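Local structure of protein CT_858 (Chlamydia trachomatis, 3DOR) at residues 83-88 with 102-107; 360-365 with 477-482. The protein is a secreted chlamydial protease, probably acting as a serine-type endopeptidase, whose mature form crystallises as a dimer. All blocks are in the same frame, centred on the assembly; numbering follows the deposited sequence.

Two contacts of one chain illustrate how a multidomain protease joins its strands to what lies beside them. Interaction 1 (83-88 with 102-107) comes first along the chain and closes before interaction 2 (360-365 with 477-482) opens. Their centres lie 42 Å apart, on opposite sides of the chain's centre, and their nearest atoms about 30 Å apart, so they do not touch. The first is local, within a beta hairpin of the PDZ domain; the second bridges 111 intervening residues and ties a strand to a helix end in the peptidase S41 region. They share no sheet: strands 83-92 and 98-103 belong to one antiparallel sheet and strand 361-368 to another.

Interaction 1 (83-88 with 102-107); sequences SAYLPY and DIMTFS
Tyr-85 is the first residue of 83-88 to touch the other segment: its OH lies 3.4 Å from the methyl CE of Met-104. The tyrosine CG stands anti to the backbone N (chi1 176°), which carries the hydroxyl out to the methionine, and the two side chains cross at about a right angle. Met-104 is bent at both chi2 and chi3, a shape that folds SD and CE back over the carbonyl of Pro-87.

That proline is the centre of an inverse gamma turn, closed by Tyr-88 N bonding to Leu-86 O. Its own carbonyl receives the single hydrogen bond between the segments: Met-104 N reaches Pro-87 O at 2.9 Å, nearly straight at 164°, with the donor tilted from the carbonyl plane. Pro-87 CG, meanwhile, rests 3.8 Å from Thr-105 CB, one residue past Met-104.

Tyr-88 then enters the ladder, forming a non-hydrogen-bonded antiparallel pair with Ile-103. Their side chains share one face of the sheet, and CD1 of the isoleucine comes to the edge of the tyrosine ring, in its plane, 3.5 Å from CD2. Ile-110 from a loop touches both. Along the backbone, Tyr-88 CA makes a CH...O contact of 3.5 Å with Asp-102 O.

Past this pair the ladder continues through the backbone bonding of Asp-102 with Thr-89, while strand 177-187 pairs with the first segment through Tyr-85 and Arg-185, and its side chains touch Leu-86 and Pro-87. Such a pairing is that of a beta hairpin, strands 83-92 and 98-103, within the antiparallel sheet of the PDZ domain.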
loop_
_atom_site.group_PDB
_atom_site.type_symbol
_atom_site.label_atom_id
_atom_site.label_comp_id
_atom_site.label_asym_id
_atom_site.label_seq_id
_atom_site.Cartn_x
_atom_site.Cartn_y
_atom_site.Cartn_z
ATOM N N SER B 83 24.565 -4.366 -8.049
ATOM C CA SER B 83 24.320 -5.747 -8.447
ATOM C C SER B 83 25.409 -6.317 -9.351
ATOM O O SER B 83 26.167 -5.578 -9.984
ATOM C CB SER B 83 22.973 -5.857 -9.164
ATOM O OG SER B 83 23.032 -5.267 -10.453
ATOM N N ALA B 84 25.469 -7.642 -9.408
ATOM C CA ALA B 84 26.441 -8.355 -10.231
ATOM C C ALA B 84 25.683 -9.458 -10.957
ATOM O O ALA B 84 24.859 -10.136 -10.358
ATOM C CB ALA B 84 27.531 -8.951 -9.355
ATOM N N TYR B 85 25.965 -9.639 -12.240
ATOM C CA TYR B 85 25.265 -10.644 -13.030
ATOM C C TYR B 85 26.129 -11.274 -14.112
ATOM O O TYR B 85 26.883 -10.576 -14.781
ATOM C CB TYR B 85 24.051 -9.994 -13.700
ATOM C CG TYR B 85 23.273 -10.905 -14.628
ATOM C CD1 TYR B 85 22.401 -11.869 -14.120
ATOM C CD2 TYR B 85 23.394 -10.788 -16.015
ATOM C CE1 TYR B 85 21.665 -12.698 -14.970
ATOM C CE2 TYR B 85 22.665 -11.606 -16.876
ATOM C CZ TYR B 85 21.802 -12.560 -16.345
ATOM O OH TYR B 85 21.078 -13.373 -17.185
ATOM N N LEU B 86 26.011 -12.592 -14.269
ATOM C CA LEU B 86 26.718 -13.336 -15.311
ATOM C C LEU B 86 25.634 -14.009 -16.154
ATOM O O LEU B 86 24.777 -14.712 -15.622
ATOM C CB LEU B 86 27.661 -14.371 -14.699
ATOM C CG LEU B 86 28.881 -13.722 -14.026
ATOM C CD1 LEU B 86 29.757 -14.770 -13.351
ATOM C CD2 LEU B 86 29.664 -12.952 -15.088
ATOM N N PRO B 87 25.661 -13.803 -17.484
ATOM C CA PRO B 87 24.704 -14.343 -18.458
ATOM C C PRO B 87 24.662 -15.852 -18.712
ATOM O O PRO B 87 24.697 -16.296 -19.865
ATOM C CB PRO B 87 25.044 -13.568 -19.722
ATOM C CG PRO B 87 26.535 -13.481 -19.632
ATOM C CD PRO B 87 26.768 -13.113 -18.176
ATOM N N TYR B 88 24.571 -16.635 -17.645
ATOM C CA TYR B 88 24.498 -18.087 -17.784
ATOM C C TYR B 88 23.419 -18.681 -16.899
ATOM O O TYR B 88 22.938 -18.033 -15.970
ATOM C CB TYR B 88 25.832 -18.732 -17.430
ATOM C CG TYR B 88 26.985 -18.108 -18.158
ATOM C CD1 TYR B 88 27.724 -17.078 -17.574
ATOM C CD2 TYR B 88 27.312 -18.511 -19.448
ATOM C CE1 TYR B 88 28.764 -16.461 -18.266
ATOM C CE2 TYR B 88 28.349 -17.902 -20.150
ATOM C CZ TYR B 88 29.067 -16.877 -19.556
ATOM O OH TYR B 88 30.063 -16.253 -20.264
ATOM N N ASP B 102 21.863 -22.766 -20.475
ATOM C CA ASP B 102 21.619 -21.580 -21.273
ATOM C C ASP B 102 22.770 -20.581 -21.227
ATOM O O ASP B 102 23.402 -20.379 -20.188
ATOM C CB ASP B 102 20.314 -20.912 -20.843
ATOM C CG ASP B 102 19.672 -20.116 -21.968
ATOM O OD1 ASP B 102 20.130 -20.247 -23.125
ATOM O OD2 ASP B 102 18.707 -19.373 -21.695
ATOM N N ILE B 103 23.030 -19.973 -22.383
ATOM C CA ILE B 103 24.081 -18.978 -22.551
ATOM C C ILE B 103 23.399 -17.739 -23.127
ATOM O O ILE B 103 22.753 -17.816 -24.174
ATOM C CB ILE B 103 25.152 -19.466 -23.551
ATOM C CG1 ILE B 103 25.660 -20.857 -23.152
ATOM C CG2 ILE B 103 26.298 -18.468 -23.609
ATOM C CD1 ILE B 103 26.238 -20.933 -21.759
ATOM N N MET B 104 23.532 -16.600 -22.454
ATOM C CA MET B 104 22.883 -15.383 -22.931
ATOM C C MET B 104 23.830 -14.242 -23.299
ATOM O O MET B 104 23.588 -13.090 -22.947
ATOM C CB MET B 104 21.875 -14.882 -21.890
ATOM C CG MET B 104 20.782 -15.886 -21.521
ATOM S SD MET B 104 21.340 -17.183 -20.389
ATOM C CE MET B 104 21.076 -16.394 -18.818
ATOM N N THR B 105 24.901 -14.561 -24.013
ATOM C CA THR B 105 25.863 -13.552 -24.435
ATOM C C THR B 105 26.451 -13.961 -25.783
ATOM O O THR B 105 26.191 -15.065 -26.256
ATOM C CB THR B 105 26.993 -13.385 -23.399
ATOM O OG1 THR B 105 27.920 -12.400 -23.867
ATOM C CG2 THR B 105 27.710 -14.696 -23.173
ATOM N N PHE B 106 27.233 -13.075 -26.399
ATOM C CA PHE B 106 27.838 -13.358 -27.701
ATOM C C PHE B 106 28.640 -14.652 -27.698
ATOM O O PHE B 106 29.097 -15.121 -26.656
ATOM C CB PHE B 106 28.738 -12.196 -28.138
ATOM C CG PHE B 106 29.915 -11.971 -27.234
ATOM C CD1 PHE B 106 31.108 -12.669 -27.422
ATOM C CD2 PHE B 106 29.821 -11.086 -26.167
ATOM C CE1 PHE B 106 32.190 -12.484 -26.553
ATOM C CE2 PHE B 106 30.892 -10.894 -25.296
ATOM C CZ PHE B 106 32.078 -11.593 -25.486
ATOM N N SER B 107 28.813 -15.210 -28.888
ATOM C CA SER B 107 29.528 -16.463 -29.097
ATOM C C SER B 107 30.810 -16.647 -28.305
ATOM O O SER B 107 31.875 -16.227 -28.752
ATOM C CB SER B 107 29.850 -16.618 -30.582
ATOM O OG SER B 107 30.617 -15.523 -31.060
#

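Interaction 2 (360-365 with 477-482); sequences PLELPK and KDNDRA
Asn-479 grips the backbone of Glu-362 with both ends of its carboxamide, just where helix 468-478 finishes in a Schellman motif. The contact thereby joins strand 361-368, part of an antiparallel sheet, to the C-terminal end of that helix within the peptidase S41 region. Asp-480, with positive phi, is the C-prime residue of the motif: Asp-480 N bonds to Lys-477 O, and Arg-481 N returns to Leu-476 O, so that both carbonyl oxygens are taken by backbone N-H groups.

The two bonds of the amide differ in quality. Asn-479 ND2 gives a hydrogen to Glu-362 O at 2.8 Å, almost straight at 167°. ND2 lies in the plane of the Glu-362 carbonyl, on a lone pair, and Glu-362 O in turn lies in the amide plane of Asn-479. Glu-362 N donates to Asn-479 OD1 at 2.7 Å, but more bent, 143°, and tilted from the plane of the side-chain carbonyl. Both backbone polar groups of Glu-362, its N-H and its C=O, are thereby taken up by one side chain.

A second hydrogen of ND2 goes to Val-475 O in the helix, which should fix the rotation of the amide, while Asn-479 O accepts from Arg-359 and the strand bonds through Leu-361 to Ile-445. The Glu-362 carboxylate points off from the helix end, and OE2 makes a long, weak ion pair with Lys-444. The guanidinium of Arg-481 turns from the strand, giving NH2 to Lys-455 O and NH1 to Leu-356 O, and NH2 also meets a sulfate ion, probably from the crystallisation liquor.

Next to the amide, aliphatic groups meet. Leu-361, CG anti to its carbonyl carbon (chi1 -58°), touches Asn-479 CB (3.7 Å) and Arg-481 CG (3.6 Å) together with its CD2.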
loop_
_atom_site.group_PDB
_atom_site.type_symbol
_atom_site.label_atom_id
_atom_site.label_comp_id
_atom_site.label_asym_id
_atom_site.label_seq_id
_atom_site.Cartn_x
_atom_site.Cartn_y
_atom_site.Cartn_z
ATOM N N PRO B 360 -16.621 -31.843 -5.897
ATOM C CA PRO B 360 -15.960 -30.903 -4.986
ATOM C C PRO B 360 -14.607 -31.419 -4.496
ATOM O O PRO B 360 -14.395 -32.627 -4.370
ATOM C CB PRO B 360 -16.977 -30.745 -3.858
ATOM C CG PRO B 360 -17.672 -32.080 -3.845
ATOM C CD PRO B 360 -17.874 -32.359 -5.315
ATOM N N LEU B 361 -13.694 -30.491 -4.232
ATOM C CA LEU B 361 -12.360 -30.837 -3.752
ATOM C C LEU B 361 -12.109 -30.219 -2.375
ATOM O O LEU B 361 -12.181 -29.006 -2.214
ATOM C CB LEU B 361 -11.300 -30.331 -4.740
ATOM C CG LEU B 361 -11.394 -30.825 -6.190
ATOM C CD1 LEU B 361 -10.345 -30.129 -7.045
ATOM C CD2 LEU B 361 -11.211 -32.330 -6.227
ATOM N N GLU B 362 -11.821 -31.060 -1.386
ATOM C CA GLU B 362 -11.542 -30.585 -0.033
ATOM C C GLU B 362 -10.307 -29.697 -0.064
ATOM O O GLU B 362 -9.346 -30.002 -0.758
ATOM C CB GLU B 362 -11.289 -31.767 0.906
ATOM C CG GLU B 362 -12.495 -32.200 1.713
ATOM C CD GLU B 362 -12.933 -31.140 2.706
ATOM O OE1 GLU B 362 -12.083 -30.699 3.508
ATOM O OE2 GLU B 362 -14.121 -30.751 2.687
ATOM N N LEU B 363 -10.334 -28.603 0.687
ATOM C CA LEU B 363 -9.204 -27.688 0.727
ATOM C C LEU B 363 -8.505 -27.708 2.071
ATOM O O LEU B 363 -9.141 -27.885 3.106
ATOM C CB LEU B 363 -9.669 -26.253 0.455
ATOM C CG LEU B 363 -10.116 -25.905 -0.970
ATOM C CD1 LEU B 363 -10.961 -24.631 -0.977
ATOM C CD2 LEU B 363 -8.873 -25.737 -1.835
ATOM N N PRO B 364 -7.175 -27.548 2.072
ATOM C CA PRO B 364 -6.456 -27.534 3.343
ATOM C C PRO B 364 -6.810 -26.206 4.031
ATOM O O PRO B 364 -7.050 -25.199 3.357
ATOM C CB PRO B 364 -4.992 -27.598 2.913
ATOM C CG PRO B 364 -4.999 -26.996 1.545
ATOM C CD PRO B 364 -6.240 -27.570 0.935
ATOM N N LYS B 365 -6.840 -26.207 5.359
ATOM C CA LYS B 365 -7.183 -25.012 6.122
ATOM C C LYS B 365 -5.929 -24.311 6.603
ATOM O O LYS B 365 -4.838 -24.857 6.501
ATOM C CB LYS B 365 -8.063 -25.386 7.320
ATOM C CG LYS B 365 -9.419 -25.946 6.921
ATOM C CD LYS B 365 -10.256 -26.279 8.148
ATOM C CE LYS B 365 -11.633 -26.807 7.752
ATOM N NZ LYS B 365 -11.536 -28.090 6.999
ATOM N N LYS B 477 -3.796 -33.896 -5.205
ATOM C CA LYS B 477 -3.262 -35.146 -4.671
ATOM C C LYS B 477 -4.123 -35.664 -3.525
ATOM O O LYS B 477 -4.563 -36.812 -3.552
ATOM C CB LYS B 477 -1.828 -34.954 -4.175
ATOM C CG LYS B 477 -1.105 -36.256 -3.809
ATOM C CD LYS B 477 0.387 -35.988 -3.593
ATOM C CE LYS B 477 1.217 -37.274 -3.610
ATOM N NZ LYS B 477 0.900 -38.203 -2.483
ATOM N N ASP B 478 -4.377 -34.813 -2.531
ATOM C CA ASP B 478 -5.164 -35.216 -1.366
ATOM C C ASP B 478 -6.634 -35.543 -1.655
ATOM O O ASP B 478 -7.305 -36.160 -0.832
ATOM C CB ASP B 478 -5.044 -34.155 -0.254
ATOM C CG ASP B 478 -3.630 -34.075 0.325
ATOM O OD1 ASP B 478 -2.764 -34.868 -0.103
ATOM O OD2 ASP B 478 -3.370 -33.231 1.208
ATOM N N ASN B 479 -7.123 -35.153 -2.828
ATOM C CA ASN B 479 -8.510 -35.440 -3.222
ATOM C C ASN B 479 -8.497 -36.536 -4.284
ATOM O O ASN B 479 -9.539 -36.875 -4.858
ATOM C CB ASN B 479 -9.193 -34.183 -3.792
ATOM C CG ASN B 479 -9.647 -33.211 -2.708
ATOM O OD1 ASN B 479 -10.660 -33.430 -2.046
ATOM N ND2 ASN B 479 -8.894 -32.134 -2.521
ATOM N N ASP B 480 -7.304 -37.077 -4.545
ATOM C CA ASP B 480 -7.120 -38.146 -5.530
ATOM C C ASP B 480 -7.690 -37.767 -6.910
ATOM O O ASP B 480 -8.301 -38.602 -7.575
ATOM C CB ASP B 480 -7.809 -39.435 -5.050
ATOM C CG ASP B 480 -7.243 -39.967 -3.731
ATOM O OD1 ASP B 480 -7.986 -40.196 -2.776
ATOM O OD2 ASP B 480 -5.935 -40.179 -3.681
ATOM N N ARG B 481 -7.487 -36.525 -7.338
ATOM C CA ARG B 481 -8.002 -36.053 -8.631
ATOM C C ARG B 481 -6.970 -36.206 -9.746
ATOM O O ARG B 481 -7.320 -36.395 -10.910
ATOM C CB ARG B 481 -8.381 -34.564 -8.537
ATOM C CG ARG B 481 -9.798 -34.206 -8.965
ATOM C CD ARG B 481 -9.973 -33.911 -10.454
ATOM N NE ARG B 481 -9.691 -35.082 -11.251
ATOM C CZ ARG B 481 -9.799 -35.154 -12.571
ATOM N NH1 ARG B 481 -10.208 -34.114 -13.281
ATOM N NH2 ARG B 481 -9.434 -36.268 -13.178
ATOM N N ALA B 482 -5.698 -36.096 -9.390
ATOM C CA ALA B 482 -4.643 -36.184 -10.384
ATOM C C ALA B 482 -3.405 -36.913 -9.919
ATOM O O ALA B 482 -3.156 -37.055 -8.720
ATOM C CB ALA B 482 -4.248 -34.779 -10.841
#